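PDB 3E0X: lipase-esterase related protein, which probably acts as a hydrolase of the alpha/beta hydrolase family, although its natural substrate and physiological role are not known. Local coordinates for residues A[86-91]-A[107-112]; A[17-22]-A[42-47]; A[100-105]-A[187-192]; A[113-118]-A[227-232]; A[65-70]-A[95-100]. All coordinates share one frame; numbering follows the deposited sequence. Where two conformers were deposited one is given.

Interaction 1: residues A[86-91]-A[107-112]. With OXE (ortho-xylene), chain C.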
# COMPACT_ATOMS: atom_id res chain seq x y z
N ILE A 86 7.75 -8.95 11.64
CA ILE A 86 6.80 -8.50 10.62
C ILE A 86 7.36 -7.35 9.80
O ILE A 86 7.82 -6.34 10.35
CB ILE A 86 5.43 -8.09 11.25
CG1 ILE A 86 4.83 -9.25 12.04
CG2 ILE A 86 4.45 -7.68 10.17
CD1 ILE A 86 3.63 -8.85 12.90
N THR A 87 7.32 -7.52 8.47
CA THR A 87 7.57 -6.43 7.53
C THR A 87 6.25 -6.03 6.91
O THR A 87 5.51 -6.89 6.43
CB THR A 87 8.56 -6.86 6.42
OG1 THR A 87 9.80 -7.25 7.02
CG2 THR A 87 8.82 -5.72 5.43
N LEU A 88 5.95 -4.75 6.96
CA LEU A 88 4.74 -4.24 6.33
C LEU A 88 5.07 -3.81 4.91
O LEU A 88 6.10 -3.18 4.66
CB LEU A 88 4.19 -3.02 7.09
CG LEU A 88 3.96 -3.21 8.58
CD1 LEU A 88 3.42 -1.87 9.15
CD2 LEU A 88 3.01 -4.36 8.86
N ILE A 89 4.19 -4.18 3.98
CA ILE A 89 4.32 -3.83 2.57
C ILE A 89 3.06 -3.06 2.21
O ILE A 89 1.99 -3.67 2.15
CB ILE A 89 4.36 -5.14 1.70
CG1 ILE A 89 5.48 -6.09 2.16
CG2 ILE A 89 4.45 -4.80 0.22
CD1 ILE A 89 6.88 -5.58 1.91
N GLY A 90 3.17 -1.76 1.99
CA GLY A 90 1.99 -0.96 1.70
C GLY A 90 2.06 -0.35 0.32
O GLY A 90 3.07 0.27 -0.04
N TYR A 91 0.98 -0.51 -0.44
CA TYR A 91 0.92 0.03 -1.80
C TYR A 91 -0.02 1.21 -1.89
O TYR A 91 -1.12 1.14 -1.35
CB TYR A 91 0.37 -1.08 -2.70
CG TYR A 91 -0.12 -0.65 -4.07
CD1 TYR A 91 0.72 0.04 -4.96
CD2 TYR A 91 -1.42 -0.94 -4.48
CE1 TYR A 91 0.28 0.42 -6.25
CE2 TYR A 91 -1.89 -0.54 -5.75
CZ TYR A 91 -1.03 0.12 -6.63
OH TYR A 91 -1.47 0.49 -7.89
N PRO A 107 5.59 -3.65 18.91
CA PRO A 107 6.87 -4.32 19.17
C PRO A 107 7.33 -5.25 18.06
O PRO A 107 8.54 -5.42 17.90
CB PRO A 107 6.63 -5.07 20.50
CG PRO A 107 5.17 -5.11 20.69
CD PRO A 107 4.63 -3.88 20.00
N ASN A 108 6.40 -5.85 17.32
CA ASN A 108 6.75 -6.88 16.33
C ASN A 108 6.89 -6.40 14.89
O ASN A 108 7.23 -7.19 14.01
CB ASN A 108 5.81 -8.10 16.42
CG ASN A 108 5.80 -8.75 17.81
OD1 ASN A 108 6.83 -8.80 18.51
ND2 ASN A 108 4.64 -9.24 18.21
N VAL A 109 6.63 -5.11 14.65
CA VAL A 109 6.78 -4.55 13.32
C VAL A 109 8.23 -4.09 13.21
O VAL A 109 8.65 -3.18 13.94
CB VAL A 109 5.79 -3.40 13.06
CG1 VAL A 109 6.13 -2.70 11.74
CG2 VAL A 109 4.37 -3.94 13.03
N ARG A 110 8.98 -4.73 12.32
CA ARG A 110 10.43 -4.54 12.28
C ARG A 110 10.93 -3.72 11.09
O ARG A 110 12.00 -3.11 11.16
CB ARG A 110 11.16 -5.88 12.31
CG ARG A 110 10.81 -6.76 13.53
CD ARG A 110 11.24 -6.13 14.87
NE ARG A 110 12.69 -5.98 14.89
CZ ARG A 110 13.35 -4.87 15.24
NH1 ARG A 110 12.68 -3.79 15.66
NH2 ARG A 110 14.67 -4.83 15.15
N LYS A 111 10.17 -3.71 10.00
CA LYS A 111 10.54 -2.94 8.80
C LYS A 111 9.27 -2.58 8.06
O LYS A 111 8.24 -3.25 8.18
CB LYS A 111 11.40 -3.78 7.84
CG LYS A 111 12.75 -4.17 8.39
CD LYS A 111 13.59 -4.83 7.29
CE LYS A 111 14.97 -5.25 7.84
NZ LYS A 111 14.79 -6.17 9.00
N VAL A 112 9.37 -1.54 7.23
CA VAL A 112 8.24 -1.15 6.39
C VAL A 112 8.70 -0.85 4.98
O VAL A 112 9.77 -0.28 4.78
CB VAL A 112 7.51 0.08 7.01
CG1 VAL A 112 6.62 0.78 6.00
CG2 VAL A 112 6.79 -0.32 8.29
C1 OXE C . -4.61 3.60 -7.16
C2 OXE C . -4.78 2.15 -6.91
C3 OXE C . -5.28 1.32 -7.92
C4 OXE C . -5.61 1.90 -9.15
C5 OXE C . -5.47 3.27 -9.39
C6 OXE C . -4.96 4.13 -8.40
C1' OXE C . -4.04 4.46 -6.06
C2' OXE C . -4.41 1.58 -5.58
O HOH W 1 11.84 -7.31 9.07

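Interaction 2: residues A[17-22]-A[42-47]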
# COMPACT_ATOMS: atom_id res chain seq x y z
N ASN A 17 10.00 -14.94 8.72
CA ASN A 17 9.76 -13.62 8.18
C ASN A 17 8.32 -13.52 7.68
O ASN A 17 7.88 -14.25 6.78
CB ASN A 17 10.81 -13.32 7.12
CG ASN A 17 12.20 -13.84 7.52
OD1 ASN A 17 12.70 -13.55 8.62
ND2 ASN A 17 12.81 -14.65 6.66
N THR A 18 7.58 -12.62 8.32
CA THR A 18 6.17 -12.42 8.02
C THR A 18 6.03 -11.12 7.24
O THR A 18 6.54 -10.09 7.67
CB THR A 18 5.35 -12.35 9.34
OG1 THR A 18 5.40 -13.63 10.00
CG2 THR A 18 3.92 -11.97 9.09
N LEU A 19 5.32 -11.19 6.11
CA LEU A 19 5.08 -10.00 5.32
C LEU A 19 3.60 -9.74 5.37
O LEU A 19 2.78 -10.60 4.99
CB LEU A 19 5.51 -10.24 3.88
CG LEU A 19 6.93 -10.71 3.57
CD1 LEU A 19 7.22 -10.79 2.05
CD2 LEU A 19 7.97 -9.87 4.25
N LEU A 20 3.24 -8.55 5.84
CA LEU A 20 1.83 -8.16 5.90
C LEU A 20 1.62 -7.09 4.82
O LEU A 20 2.21 -6.00 4.89
CB LEU A 20 1.51 -7.62 7.31
CG LEU A 20 0.07 -7.15 7.51
CD1 LEU A 20 -0.93 -8.24 7.30
CD2 LEU A 20 -0.11 -6.57 8.90
N PHE A 21 0.78 -7.41 3.83
CA PHE A 21 0.54 -6.56 2.67
C PHE A 21 -0.71 -5.75 2.87
O PHE A 21 -1.78 -6.30 3.17
CB PHE A 21 0.34 -7.43 1.41
CG PHE A 21 1.54 -8.28 1.02
CD1 PHE A 21 2.33 -7.93 -0.08
CD2 PHE A 21 1.86 -9.45 1.72
CE1 PHE A 21 3.43 -8.74 -0.47
CE2 PHE A 21 2.94 -10.25 1.33
CZ PHE A 21 3.72 -9.91 0.25
N VAL A 22 -0.59 -4.45 2.60
CA VAL A 22 -1.70 -3.52 2.74
C VAL A 22 -1.89 -2.81 1.40
O VAL A 22 -1.01 -2.06 0.93
CB VAL A 22 -1.40 -2.46 3.81
CG1 VAL A 22 -2.56 -1.49 3.91
CG2 VAL A 22 -1.13 -3.12 5.16
N TYR A 42 8.29 -16.62 2.06
CA TYR A 42 7.92 -15.88 3.27
C TYR A 42 6.50 -16.16 3.71
O TYR A 42 5.70 -16.72 2.97
CB TYR A 42 8.09 -14.39 3.00
CG TYR A 42 9.42 -14.04 2.40
CD1 TYR A 42 10.62 -14.38 3.04
CD2 TYR A 42 9.50 -13.38 1.18
CE1 TYR A 42 11.85 -14.06 2.48
CE2 TYR A 42 10.72 -13.05 0.62
CZ TYR A 42 11.89 -13.39 1.27
OH TYR A 42 13.08 -13.03 0.68
N ASN A 43 6.20 -15.81 4.96
CA ASN A 43 4.88 -16.03 5.53
C ASN A 43 4.04 -14.82 5.14
O ASN A 43 4.19 -13.76 5.73
CB ASN A 43 5.00 -16.18 7.05
CG ASN A 43 3.66 -16.34 7.72
OD1 ASN A 43 2.76 -16.98 7.17
ND2 ASN A 43 3.52 -15.76 8.91
N CYS A 44 3.19 -14.98 4.12
CA CYS A 44 2.51 -13.82 3.51
C CYS A 44 1.08 -13.70 3.99
O CYS A 44 0.26 -14.64 3.85
CB CYS A 44 2.53 -13.94 1.98
SG CYS A 44 4.17 -13.92 1.22
N ILE A 45 0.75 -12.52 4.49
CA ILE A 45 -0.59 -12.22 4.99
C ILE A 45 -1.07 -11.00 4.21
O ILE A 45 -0.43 -9.97 4.25
CB ILE A 45 -0.58 -11.92 6.53
CG1 ILE A 45 0.00 -13.11 7.31
CG2 ILE A 45 -1.98 -11.64 7.02
CD1 ILE A 45 0.39 -12.79 8.79
N LEU A 46 -2.16 -11.16 3.47
CA LEU A 46 -2.67 -10.06 2.63
C LEU A 46 -4.00 -9.63 3.19
O LEU A 46 -4.91 -10.42 3.26
CB LEU A 46 -2.77 -10.49 1.16
CG LEU A 46 -1.37 -10.94 0.69
CD1 LEU A 46 -1.27 -12.45 0.70
CD2 LEU A 46 -0.96 -10.35 -0.66
N LEU A 47 -4.09 -8.37 3.63
CA LEU A 47 -5.24 -7.81 4.33
C LEU A 47 -6.24 -7.15 3.38
O LEU A 47 -5.80 -6.47 2.45
CB LEU A 47 -4.68 -6.71 5.25
CG LEU A 47 -5.32 -6.37 6.59
CD1 LEU A 47 -5.63 -7.65 7.35
CD2 LEU A 47 -4.41 -5.44 7.41
O HOH W 2 -3.66 -6.00 0.94

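Interaction 3: residues A[100-105]-A[187-192]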
# COMPACT_ATOMS: atom_id res chain seq x y z
N GLY A 100 2.23 5.16 8.84
CA GLY A 100 1.50 5.52 10.06
C GLY A 100 1.57 4.41 11.11
O GLY A 100 1.67 4.67 12.32
N VAL A 101 1.51 3.16 10.67
CA VAL A 101 1.63 2.01 11.60
C VAL A 101 3.02 1.96 12.23
O VAL A 101 3.16 1.68 13.43
CB VAL A 101 1.25 0.68 10.94
CG1 VAL A 101 1.44 -0.47 11.93
CG2 VAL A 101 -0.21 0.75 10.51
N ALA A 102 4.05 2.25 11.43
CA ALA A 102 5.41 2.29 11.98
C ALA A 102 5.45 3.27 13.16
O ALA A 102 6.12 3.00 14.16
CB ALA A 102 6.39 2.73 10.90
N LEU A 103 4.73 4.38 13.06
CA LEU A 103 4.72 5.41 14.12
C LEU A 103 3.99 4.96 15.39
O LEU A 103 4.16 5.59 16.44
CB LEU A 103 4.11 6.70 13.59
CG LEU A 103 5.03 7.39 12.58
CD1 LEU A 103 4.29 8.41 11.73
CD2 LEU A 103 6.21 8.05 13.35
N LYS A 104 3.23 3.87 15.32
CA LYS A 104 2.60 3.30 16.51
C LYS A 104 3.58 2.51 17.36
O LYS A 104 3.26 2.14 18.50
CB LYS A 104 1.42 2.39 16.12
CG LYS A 104 0.26 3.08 15.39
CD LYS A 104 -0.58 3.91 16.33
CE LYS A 104 -1.86 4.38 15.66
NZ LYS A 104 -2.92 4.70 16.66
N LYS A 105 4.75 2.19 16.79
CA LYS A 105 5.85 1.53 17.54
C LYS A 105 5.39 0.18 18.11
O LYS A 105 5.65 -0.15 19.28
CB LYS A 105 6.35 2.43 18.69
CG LYS A 105 6.65 3.88 18.34
CD LYS A 105 7.56 3.97 17.15
CE LYS A 105 8.08 5.41 16.94
NZ LYS A 105 8.93 5.86 18.08
N ILE A 187 10.19 7.71 12.97
CA ILE A 187 10.17 6.28 12.72
C ILE A 187 11.54 5.69 13.08
O ILE A 187 12.56 6.12 12.52
CB ILE A 187 9.81 5.96 11.25
CG1 ILE A 187 8.34 6.33 11.00
CG2 ILE A 187 10.07 4.48 10.96
CD1 ILE A 187 7.89 6.28 9.52
N ASP A 188 11.52 4.68 13.96
CA ASP A 188 12.74 4.07 14.52
C ASP A 188 13.30 2.90 13.70
O ASP A 188 14.45 2.50 13.86
CB ASP A 188 12.45 3.51 15.94
CG ASP A 188 12.06 4.58 16.96
OD1 ASP A 188 12.66 5.68 16.99
OD2 ASP A 188 11.18 4.26 17.80
N ILE A 189 12.45 2.30 12.87
CA ILE A 189 12.78 1.08 12.12
C ILE A 189 13.13 1.41 10.68
O ILE A 189 12.87 2.52 10.22
CB ILE A 189 11.60 0.08 12.16
CG1 ILE A 189 10.31 0.75 11.65
CG2 ILE A 189 11.43 -0.50 13.61
CD1 ILE A 189 9.15 -0.24 11.56
N PRO A 190 13.76 0.45 9.97
CA PRO A 190 14.11 0.68 8.54
C PRO A 190 12.87 0.81 7.64
O PRO A 190 11.87 0.09 7.80
CB PRO A 190 14.96 -0.53 8.16
CG PRO A 190 15.40 -1.15 9.53
CD PRO A 190 14.25 -0.86 10.46
N VAL A 191 12.95 1.75 6.70
CA VAL A 191 11.87 1.98 5.74
C VAL A 191 12.46 1.99 4.35
O VAL A 191 13.51 2.61 4.14
CB VAL A 191 11.23 3.38 5.99
CG1 VAL A 191 10.22 3.72 4.88
CG2 VAL A 191 10.51 3.41 7.33
N LYS A 192 11.83 1.27 3.43
CA LYS A 192 12.27 1.34 2.02
C LYS A 192 11.12 1.83 1.16
O LYS A 192 10.00 1.35 1.32
CB LYS A 192 12.74 -0.02 1.47
CG LYS A 192 13.17 0.01 0.02
CD LYS A 192 13.96 -1.22 -0.34
CE LYS A 192 14.50 -1.08 -1.75
NZ LYS A 192 15.35 -2.25 -2.13
O HOH W 3 9.02 3.16 14.36

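Interaction 4: residues A[113-118]-A[227-232]. With OXE (ortho-xylene), chain C.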
# COMPACT_ATOMS: atom_id res chain seq x y z
N VAL A 113 7.87 -1.23 3.99
CA VAL A 113 8.09 -0.86 2.61
C VAL A 113 6.89 -0.07 2.10
O VAL A 113 5.73 -0.51 2.24
CB VAL A 113 8.22 -2.11 1.74
CG1 VAL A 113 8.37 -1.74 0.27
CG2 VAL A 113 9.42 -2.96 2.19
N SER A 114 7.18 1.08 1.51
CA SER A 114 6.15 1.89 0.85
C SER A 114 6.34 1.74 -0.65
O SER A 114 7.35 2.24 -1.19
CB SER A 114 6.24 3.36 1.27
OG SER A 114 5.34 4.18 0.51
N LEU A 115 5.39 1.07 -1.29
CA LEU A 115 5.47 0.75 -2.71
C LEU A 115 4.51 1.69 -3.45
O LEU A 115 3.29 1.64 -3.21
CB LEU A 115 5.03 -0.70 -2.88
CG LEU A 115 4.86 -1.31 -4.26
CD1 LEU A 115 6.14 -1.14 -5.04
CD2 LEU A 115 4.46 -2.78 -4.09
N SER A 116 5.06 2.55 -4.31
CA SER A 116 4.23 3.50 -5.05
C SER A 116 3.28 4.24 -4.09
O SER A 116 2.05 4.27 -4.28
CB SER A 116 3.45 2.80 -6.17
OG SER A 116 4.28 1.94 -6.92
N GLY A 117 3.88 4.80 -3.04
CA GLY A 117 3.17 5.49 -1.98
C GLY A 117 3.68 6.88 -1.68
O GLY A 117 4.15 7.63 -2.55
N GLY A 118 3.56 7.23 -0.42
CA GLY A 118 3.91 8.57 0.02
C GLY A 118 3.40 8.80 1.44
O GLY A 118 2.60 8.02 1.96
N HIS A 227 1.91 3.37 -12.09
CA HIS A 227 1.32 2.99 -10.80
C HIS A 227 1.05 1.48 -10.71
O HIS A 227 0.75 0.96 -9.61
CB HIS A 227 0.06 3.82 -10.53
CG HIS A 227 -0.31 3.90 -9.09
ND1 HIS A 227 0.55 4.38 -8.13
CD2 HIS A 227 -1.47 3.62 -8.46
CE1 HIS A 227 -0.06 4.34 -6.96
NE2 HIS A 227 -1.28 3.88 -7.13
N PHE A 228 1.14 0.78 -11.84
CA PHE A 228 1.00 -0.68 -11.85
C PHE A 228 2.36 -1.38 -11.88
O PHE A 228 2.44 -2.54 -12.25
CB PHE A 228 0.08 -1.14 -13.00
CG PHE A 228 -1.31 -1.52 -12.55
CD1 PHE A 228 -1.88 -1.00 -11.38
CD2 PHE A 228 -2.08 -2.36 -13.35
CE1 PHE A 228 -3.19 -1.34 -11.02
CE2 PHE A 228 -3.37 -2.72 -13.00
CZ PHE A 228 -3.95 -2.21 -11.83
N LEU A 229 3.40 -0.70 -11.42
CA LEU A 229 4.72 -1.31 -11.25
C LEU A 229 4.61 -2.67 -10.55
O LEU A 229 5.26 -3.62 -10.95
CB LEU A 229 5.62 -0.39 -10.42
CG LEU A 229 7.02 -0.88 -10.08
CD1 LEU A 229 7.89 -1.05 -11.34
CD2 LEU A 229 7.69 0.09 -9.08
N LEU A 230 3.77 -2.76 -9.51
CA LEU A 230 3.66 -4.01 -8.71
C LEU A 230 3.01 -5.16 -9.48
O LEU A 230 2.99 -6.30 -8.97
CB LEU A 230 2.89 -3.77 -7.39
CG LEU A 230 1.34 -3.75 -7.44
CD1 LEU A 230 0.79 -3.72 -6.02
CD2 LEU A 230 0.72 -2.63 -8.28
N VAL A 231 2.40 -4.84 -10.63
CA VAL A 231 1.74 -5.83 -11.47
C VAL A 231 2.63 -6.17 -12.67
O VAL A 231 2.91 -7.34 -12.94
CB VAL A 231 0.36 -5.32 -11.96
CG1 VAL A 231 -0.12 -6.11 -13.17
CG2 VAL A 231 -0.62 -5.39 -10.83
N VAL A 232 3.11 -5.14 -13.37
CA VAL A 232 3.88 -5.38 -14.60
C VAL A 232 5.35 -5.72 -14.34
O VAL A 232 6.02 -6.30 -15.21
CB VAL A 232 3.78 -4.20 -15.60
CG1 VAL A 232 2.33 -3.95 -15.95
CG2 VAL A 232 4.41 -2.93 -15.04
C1 OXE C . -4.61 3.60 -7.16
C2 OXE C . -4.78 2.15 -6.91
C3 OXE C . -5.28 1.32 -7.92
C4 OXE C . -5.61 1.90 -9.15
C5 OXE C . -5.47 3.27 -9.39
C6 OXE C . -4.96 4.13 -8.40
C1' OXE C . -4.04 4.46 -6.06
C2' OXE C . -4.41 1.58 -5.58
O HOH W 4 3.06 -0.18 -8.21

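Interaction 5: residues A[65-70]-A[95-100]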
# COMPACT_ATOMS: atom_id res chain seq x y z
N GLY A 65 -7.84 6.41 10.24
CA GLY A 65 -8.77 5.31 10.49
C GLY A 65 -8.18 3.99 10.06
O GLY A 65 -8.24 3.01 10.83
N TYR A 66 -7.65 3.94 8.83
CA TYR A 66 -7.00 2.73 8.32
C TYR A 66 -5.81 2.32 9.18
O TYR A 66 -5.64 1.12 9.49
CB TYR A 66 -6.59 2.89 6.85
CG TYR A 66 -7.74 2.98 5.88
CD1 TYR A 66 -8.57 1.88 5.65
CD2 TYR A 66 -7.95 4.14 5.16
CE1 TYR A 66 -9.61 1.96 4.72
CE2 TYR A 66 -9.00 4.23 4.22
CZ TYR A 66 -9.82 3.14 4.02
OH TYR A 66 -10.84 3.22 3.09
N ILE A 67 -5.00 3.29 9.62
CA ILE A 67 -3.85 3.01 10.49
C ILE A 67 -4.30 2.32 11.78
O ILE A 67 -3.74 1.28 12.14
CB ILE A 67 -3.06 4.33 10.80
CG1 ILE A 67 -2.35 4.88 9.55
CG2 ILE A 67 -2.10 4.13 11.96
CD1 ILE A 67 -1.93 6.35 9.68
N ASP A 68 -5.35 2.85 12.41
CA ASP A 68 -5.88 2.24 13.63
C ASP A 68 -6.40 0.82 13.36
O ASP A 68 -6.19 -0.09 14.16
CB ASP A 68 -6.97 3.11 14.23
CG ASP A 68 -6.42 4.40 14.83
OD1 ASP A 68 -5.19 4.51 14.98
OD2 ASP A 68 -7.24 5.30 15.15
N ASN A 69 -7.07 0.62 12.23
CA ASN A 69 -7.57 -0.71 11.90
C ASN A 69 -6.43 -1.71 11.72
O ASN A 69 -6.53 -2.87 12.16
CB ASN A 69 -8.40 -0.72 10.62
CG ASN A 69 -9.70 0.09 10.70
OD1 ASN A 69 -10.24 0.42 11.77
ND2 ASN A 69 -10.21 0.37 9.53
N VAL A 70 -5.39 -1.29 11.01
CA VAL A 70 -4.27 -2.18 10.71
C VAL A 70 -3.47 -2.47 11.98
O VAL A 70 -3.06 -3.62 12.20
CB VAL A 70 -3.38 -1.66 9.56
CG1 VAL A 70 -2.16 -2.53 9.40
CG2 VAL A 70 -4.20 -1.64 8.27
N GLY A 95 0.81 2.67 1.39
CA GLY A 95 2.15 3.20 1.72
C GLY A 95 2.05 4.17 2.89
O GLY A 95 2.80 4.08 3.86
N ALA A 96 1.11 5.12 2.79
CA ALA A 96 0.90 6.06 3.89
C ALA A 96 0.46 5.29 5.14
O ALA A 96 0.90 5.60 6.24
CB ALA A 96 -0.13 7.11 3.50
N ILE A 97 -0.40 4.29 4.97
CA ILE A 97 -0.92 3.54 6.13
C ILE A 97 0.23 2.85 6.87
O ILE A 97 0.30 2.91 8.12
CB ILE A 97 -2.01 2.52 5.70
CG1 ILE A 97 -3.25 3.28 5.21
CG2 ILE A 97 -2.35 1.59 6.86
CD1 ILE A 97 -4.21 2.39 4.43
N VAL A 98 1.13 2.19 6.12
CA VAL A 98 2.19 1.43 6.81
C VAL A 98 3.21 2.36 7.47
O VAL A 98 3.78 2.02 8.52
CB VAL A 98 2.85 0.32 5.96
CG1 VAL A 98 1.78 -0.68 5.54
CG2 VAL A 98 3.57 0.91 4.72
N LEU A 99 3.43 3.55 6.88
CA LEU A 99 4.24 4.55 7.57
C LEU A 99 3.55 4.98 8.88
O LEU A 99 4.21 5.13 9.94
CB LEU A 99 4.46 5.75 6.64
CG LEU A 99 5.33 5.44 5.41
CD1 LEU A 99 5.23 6.59 4.40
CD2 LEU A 99 6.79 5.17 5.81
N GLY A 100 2.23 5.16 8.84
CA GLY A 100 1.50 5.52 10.06
C GLY A 100 1.57 4.41 11.11
O GLY A 100 1.67 4.67 12.32

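Interaction 1: residues A[86-91]-A[107-112]
Leu88 places CG anti to its carbonyl carbon (chi1 -53°), and a fully extended chi2 then carries CD1 between two valines of the neighbouring strand. It lies 3.8 Å from CG1 of Val109 and equally far from CG2 of Val112, meeting the first at about a right angle. Thr87 points to the opposite face of the sheet. Its OG1, beside the backbone N, and the NZ of Lys111, brought round by a bend at chi4 (58°), both reach one water. The water lies 2.9 Å from Thr87 OG1 and accepts from Lys111 NZ.

Between these two faces runs a parallel backbone ladder. Ile86 N donates to Asn108 O at 3.0 Å, Arg110 N returns a nearly straight bond to Ile86 O at 2.8 Å, and Leu88 N reaches Lys111 O at 3.0 Å. Ile86 pairs with Val109 but Thr87 with Lys111, so Arg110 is the extra residue of a beta bulge.

At the far end of strand 86-91, Tyr91 has left the partner segment and meets the bound ortho-xylene, with CE2 3.3 Å from ligand C2'; its OH is hydrogen-bonded to His227 O. The chemistry is thus divided: the Leu88 face is apolar and buried beneath helices, the Thr87 face carries a water-mediated polar link, and three backbone hydrogen bonds join the strands between these faces.

Interaction 2: residues A[17-22]-A[42-47]
Backbone hydrogen bonds dominate the pairing of Asn17 to Phe21 with Asn43 to Leu47, a worked case of regular parallel strands. Five bonds alternate in direction: Asn43 N to Asn17 O, Leu19 N to Asn43 O, Ile45 N to Leu19 O (2.8 Å), Phe21 N to Ile45 O, and Leu47 N to Phe21 O (3.1 Å). The register never slips. Where the ladder ends, one water donates to both Phe21 O and Leu47 O.

Among side chains, one polar link stands out. Asn43 holds CG anti to its backbone N (chi1 177°), which lays the amide alongside Thr18, and ND2 donates to Thr18 OG1 at 3.0 Å, with the hydroxyl close to the amide plane. The OD1 of the same amide is bonded to His9, so both ends of the group are held and its rotation is fixed.

Apolar and aromatic contacts split between the two faces. On the Leu20 face, Leu20 CD1 meets Ile45 CG2 at 3.6 Å, while Ile45 CD1 reaches back toward the start of the neighbouring strand, to Thr18 CG2. On the Phe21 face, Leu46 CD2 sits over the ring in a CH-pi contact, 4.0 Å from the centroid. Cys44 SG approaches the ring at its edge, 5.1 Å from the centroid, as a sulfur-aromatic contact.

Strand 86-91 hydrogen-bonds along the far side of strand 18-22, and strand 7-11 runs antiparallel beside strand 43-47. Helix 63-76 covers Leu20 and Leu47 through Phe73, and Phe32 meets the Phe21 ring edge-to-face.

Interaction 3: residues A[100-105]-A[187-192]
Leu103 and Ile187 form the tight part of this contact: their side chains meet at about a right angle, with Leu103 CD2 3.6 Å from Ile187 CG1. Beside them Ala102 offers a single methyl to two isoleucines. Its CB lies 4.1 Å from Ile187 CG2 and 4.1 Å from Ile189 CD1, the latter brought inward because Ile189 CG1 stands between its own backbone N and carbonyl carbon (chi1 55°).

Toward solvent the contact changes character. A water joins the two backbones, donating to Ala102 O and accepting from Asp188 N, in place of a direct bond. Farther out, Lys105, which leaves the helical path with positive phi, bends its chain at chi2 and chi4 and forms a salt bridge to Asp188, NZ to OD2 2.8 Å. The ammonium meets the oxygen from above the carboxylate plane, and both residues are exposed, which puts the bridge at the outer rim of the contact.

Ile187 also leans on Leu99, and Ile189 on Val109 and Val112. The contact therefore joins the C-terminal part of helix 93-102 to the approach to strand 191-196, which hydrogen-bonds to strand 109-115: the helix-against-sheet layering of the alpha/beta hydrolase fold.

Interaction 4: residues A[113-118]-A[227-232]
Ser116 and His227 meet where strand 109-115 gives way to the ligand pocket. The imidazole turns an edge to the backbone carbonyl, with CE1 3.4 Å from Ser116 O, while ND1 lies 3.8 Å from Ser116 CB. Another part of the ring edge faces the bound ortho-xylene: NE2 and the methyl C1' are modelled 3.0 Å apart, a short approach for nitrogen and carbon, with the methyl close to the ring plane. Alongside, Leu115 CD2 packs on Leu230 CB at 3.8 Å, their side chains slanting past one another.

The next layer fixes these groups. One water donates to Ser116 OG at 2.8 Å and to His227 O at 2.9 Å, and accepts from Leu230 N at 3.0 Å. Three bonds thus knit the turn after strand 109-115 to the first turn of helix 229-232, with no direct hydrogen bond between the segments. Ser116 has positive phi, and a chi1 of -47° sends OG to this water. CG of His227 is anti to the backbone N (chi1 -158°), and ND1 is hydrogen-bonded to Glu199. The histidine also touches Ser92, so Ser92, His227 and Glu199 are consistent with a hydrolase catalytic triad. Phe228 sits at the N-cap position, its O accepting from both Val231 N and Val232 N.

Around this contact, Tyr91 of strand 86-91 touches Ser116, Phe228 and Leu230. Ile194 of strand 191-196 supports Leu115 and Leu229, whereas helix 152-158 covers Phe228 and Val231.

Interaction 5: residues A[65-70]-A[95-100]
Ile97 is the first residue along 95-100 to engage the facing helix, and it does so with both branches. Its CG1 is anti to the carbonyl carbon (chi1 -67°), and the extended chain presses CD1 against Tyr66 CB at 3.4 Å, a close apolar approach. The other branch, CG2, meets Val70 CG2 at 4.0 Å, the two side chains crossing at about a right angle. Even its backbone takes part, for Ile97 O lies 3.6 Å from Ile67 CG1.

One turn later comes Gly100. With no side chain of its own, it lets Ile67 CD1 settle 3.5 Å from its CA, while Ile67 CG2 lies against the Gly100 carbonyl. Ile67 therefore lies against the backbone of Ile97 and Gly100, and the axes of the two short helical segments pass within 8.7 Å at a crossing angle of -59°. No hydrogen bond links the two segments; the fit is purely van der Waals.

Outside it, Tyr66 OH is anchored to Asp171, and Asp68 forms a salt bridge with Lys104. Val101 extends the contact by touching Ile67 and Val70. On its other side helix 93-102 rests on the sheet, where Val98 packs against Leu88 of strand 86-91 and Val112 of strand 109-115.

In the fold
Interactions 1 to 4 all reach one mixed, mostly parallel sheet, and interaction 5 packs the helices on it. Interactions 1 and 2, with centres 9 Å apart, are joined by probable hydrogen bonds such as Thr87 N to Thr18 O (2.8 Å) and Ile89 O to Val22 N (2.7 Å). Interaction 3 continues the sheet from Val112 to Lys192, and interaction 4 takes strand 109-115 on to the pocket. Interactions 3 and 5 share Gly100. Ortho-xylene is touched by interactions 1 and 4, through Tyr91 and His227, whereas the side chain of Ile97 stays about 10 Å from it. Gly90, Ser92 and Gly94 fit a nucleophile elbow, probably the active-site turn between strand 86-91 and helix 93-102.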